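Local coordinates for B-agarase (Saccharophagus degradans, PDB 4BQ2), which hydrolyses the beta-1,4 linkages of agarose as a family 50 exo-beta-agarase, probably releasing disaccharides from chain ends, at residues A[295-301]-A[372-378]. Numbering follows the deposited sequence.
Sequences STMTGYD and RGEAYSF
Thr296 and Tyr376 exchange two backbone hydrogen bonds, N to O at 3.0 Å each way, as the hydrogen-bonded pair of a short antiparallel ribbon; Met297 and Ala375 follow as a non-hydrogen-bonded pair. The pairing illustrates how a strand can be interrupted yet stay attached to its neighbour. At Thr298 and Gly299 the chain bulges out, but Thr298 N still reaches Glu374 O, and Glu374 N bonds to Tyr300 O beyond the break. A water spans the bulge, accepting from Gly299 N and donating to Tyr300 O and Glu374 O.

Side-chain polar bonds tie the two strands together across the break. OG1 of Thr298 sits between its backbone N and carbonyl carbon (chi1 64°), from where it accepts from Tyr300 N, closing an ST turn, and donates to Glu374 OE1 (2.5 Å), meeting that oxygen on its anti side. Glu374 runs alongside Tyr300, and its OE2 forms a salt bridge with Arg334 and a hydrogen bond with Tyr302 OH. Further along, Arg372 NE approaches the syn lone pair of Asp301 OD2 (2.9 Å, with an N-H...O angle of 165°) within the guanidinium plane, a salt bridge; OD1 is hydrogen-bonded to Tyr361 OH, and a second water links OD2 to Arg372 O.

Apolar contact is slighter: Met297 SD lies 4.2 Å from Ala375 CB.

The two strands form the middle of a four-stranded antiparallel sheet, flanked by 335-336 and 359-362, and Ser377 OG, also hydrogen-bonded to Ser294 OG, caps Ser380 N at the start of helix 378-387.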
loop_
_atom_site.group_PDB
_atom_site.type_symbol
_atom_site.label_atom_id
_atom_site.label_comp_id
_atom_site.label_asym_id
_atom_site.label_seq_id
_atom_site.Cartn_x
_atom_site.Cartn_y
_atom_site.Cartn_z
ATOM N N SER A 295 3.985 -16.015 0.570
ATOM C CA SER A 295 5.153 -16.722 0.039
ATOM C C SER A 295 6.184 -15.747 -0.512
ATOM O O SER A 295 5.829 -14.624 -0.895
ATOM C CB SER A 295 4.735 -17.748 -1.028
ATOM O OG SER A 295 4.463 -17.112 -2.282
ATOM N N THR A 296 7.453 -16.186 -0.540
ATOM C CA THR A 296 8.606 -15.380 -0.993
ATOM C C THR A 296 9.422 -16.190 -2.003
ATOM O O THR A 296 9.543 -17.408 -1.830
ATOM C CB THR A 296 9.487 -14.931 0.207
ATOM O OG1 THR A 296 10.476 -13.990 -0.231
ATOM C CG2 THR A 296 10.124 -16.135 1.016
ATOM N N MET A 297 9.938 -15.549 -3.068
ATOM C CA MET A 297 10.648 -16.297 -4.114
ATOM C C MET A 297 11.927 -16.960 -3.564
ATOM O O MET A 297 12.750 -16.286 -2.939
ATOM C CB MET A 297 10.976 -15.408 -5.343
ATOM C CG MET A 297 9.783 -14.859 -6.142
ATOM S SD MET A 297 8.641 -16.101 -6.789
ATOM C CE MET A 297 7.954 -15.197 -8.170
ATOM N N THR A 298 12.067 -18.272 -3.779
ATOM C CA THR A 298 13.254 -19.008 -3.312
ATOM C C THR A 298 14.488 -18.894 -4.205
ATOM O O THR A 298 15.625 -19.158 -3.761
ATOM C CB THR A 298 12.988 -20.510 -3.124
ATOM O OG1 THR A 298 12.679 -21.095 -4.391
ATOM C CG2 THR A 298 11.849 -20.768 -2.127
ATOM N N GLY A 299 14.271 -18.527 -5.462
ATOM C CA GLY A 299 15.339 -18.501 -6.433
ATOM C C GLY A 299 15.404 -19.767 -7.263
ATOM O O GLY A 299 16.255 -19.870 -8.152
ATOM N N TYR A 300 14.523 -20.732 -6.990
ATOM C CA TYR A 300 14.428 -21.916 -7.847
ATOM C C TYR A 300 13.286 -21.844 -8.877
ATOM O O TYR A 300 12.332 -21.046 -8.739
ATOM C CB TYR A 300 14.352 -23.186 -7.000
ATOM C CG TYR A 300 15.612 -23.421 -6.179
ATOM C CD1 TYR A 300 15.810 -22.752 -4.974
ATOM C CD2 TYR A 300 16.618 -24.290 -6.628
ATOM C CE1 TYR A 300 16.957 -22.949 -4.221
ATOM C CE2 TYR A 300 17.771 -24.490 -5.885
ATOM C CZ TYR A 300 17.929 -23.816 -4.676
ATOM O OH TYR A 300 19.058 -23.994 -3.910
ATOM N N ASP A 301 13.385 -22.691 -9.908
ATOM C CA ASP A 301 12.377 -22.778 -10.939
ATOM C C ASP A 301 12.143 -24.240 -11.325
ATOM O O ASP A 301 12.939 -25.123 -10.981
ATOM C CB ASP A 301 12.740 -21.895 -12.147
ATOM C CG ASP A 301 11.507 -21.379 -12.892
ATOM O OD1 ASP A 301 10.359 -21.799 -12.577
ATOM O OD2 ASP A 301 11.683 -20.545 -13.810
ATOM N N ARG A 372 8.721 -15.556 -12.657
ATOM C CA ARG A 372 7.981 -16.719 -12.210
ATOM C C ARG A 372 8.938 -17.525 -11.342
ATOM O O ARG A 372 10.162 -17.331 -11.378
ATOM C CB ARG A 372 7.576 -17.588 -13.403
ATOM C CG ARG A 372 8.787 -18.104 -14.171
ATOM C CD ARG A 372 8.424 -19.005 -15.341
ATOM N NE ARG A 372 9.586 -19.830 -15.700
ATOM C CZ ARG A 372 9.921 -20.200 -16.942
ATOM N NH1 ARG A 372 9.176 -19.848 -17.980
ATOM N NH2 ARG A 372 11.006 -20.941 -17.143
ATOM N N GLY A 373 8.399 -18.456 -10.566
ATOM C CA GLY A 373 9.299 -19.230 -9.741
ATOM C C GLY A 373 8.685 -19.903 -8.547
ATOM O O GLY A 373 7.509 -19.663 -8.175
ATOM N N GLU A 374 9.493 -20.777 -7.967
ATOM C CA GLU A 374 9.149 -21.414 -6.717
ATOM C C GLU A 374 9.178 -20.357 -5.601
ATOM O O GLU A 374 9.994 -19.419 -5.610
ATOM C CB GLU A 374 10.113 -22.575 -6.443
ATOM C CG GLU A 374 9.977 -23.213 -5.062
ATOM C CD GLU A 374 11.174 -24.077 -4.712
ATOM O OE1 GLU A 374 12.167 -23.532 -4.157
ATOM O OE2 GLU A 374 11.114 -25.300 -4.983
ATOM N N ALA A 375 8.222 -20.475 -4.682
ATOM C CA ALA A 375 8.169 -19.611 -3.517
ATOM C C ALA A 375 7.915 -20.482 -2.270
ATOM O O ALA A 375 7.526 -21.650 -2.396
ATOM C CB ALA A 375 7.105 -18.531 -3.717
ATOM N N TYR A 376 8.204 -19.966 -1.081
ATOM C CA TYR A 376 7.918 -20.726 0.130
ATOM C C TYR A 376 7.211 -19.821 1.117
ATOM O O TYR A 376 7.561 -18.645 1.246
ATOM C CB TYR A 376 9.197 -21.327 0.752
ATOM C CG TYR A 376 8.947 -22.307 1.902
ATOM C CD1 TYR A 376 8.577 -23.622 1.636
ATOM C CD2 TYR A 376 9.081 -21.911 3.235
ATOM C CE1 TYR A 376 8.351 -24.536 2.657
ATOM C CE2 TYR A 376 8.848 -22.811 4.274
ATOM C CZ TYR A 376 8.492 -24.136 3.967
ATOM O OH TYR A 376 8.247 -25.069 4.960
ATOM N N SER A 377 6.176 -20.357 1.763
ATOM C CA SER A 377 5.460 -19.629 2.805
ATOM C C SER A 377 5.896 -20.099 4.189
ATOM O O SER A 377 5.413 -21.125 4.699
ATOM C CB SER A 377 3.927 -19.776 2.647
ATOM O OG SER A 377 3.309 -19.080 3.731
ATOM N N PHE A 378 6.809 -19.351 4.795
ATOM C CA PHE A 378 7.227 -19.624 6.163
ATOM C C PHE A 378 6.059 -19.482 7.162
ATOM O O PHE A 378 5.937 -20.281 8.102
ATOM C CB PHE A 378 8.406 -18.740 6.550
ATOM C CG PHE A 378 9.684 -19.143 5.873
ATOM C CD1 PHE A 378 10.473 -20.172 6.407
ATOM C CD2 PHE A 378 10.093 -18.513 4.696
ATOM C CE1 PHE A 378 11.655 -20.551 5.758
ATOM C CE2 PHE A 378 11.269 -18.889 4.060
ATOM C CZ PHE A 378 12.040 -19.907 4.590
HETATM O O HOH W 1 12.056 -18.550 -7.364
HETATM O O HOH W 2 12.509 -18.159 -12.581
#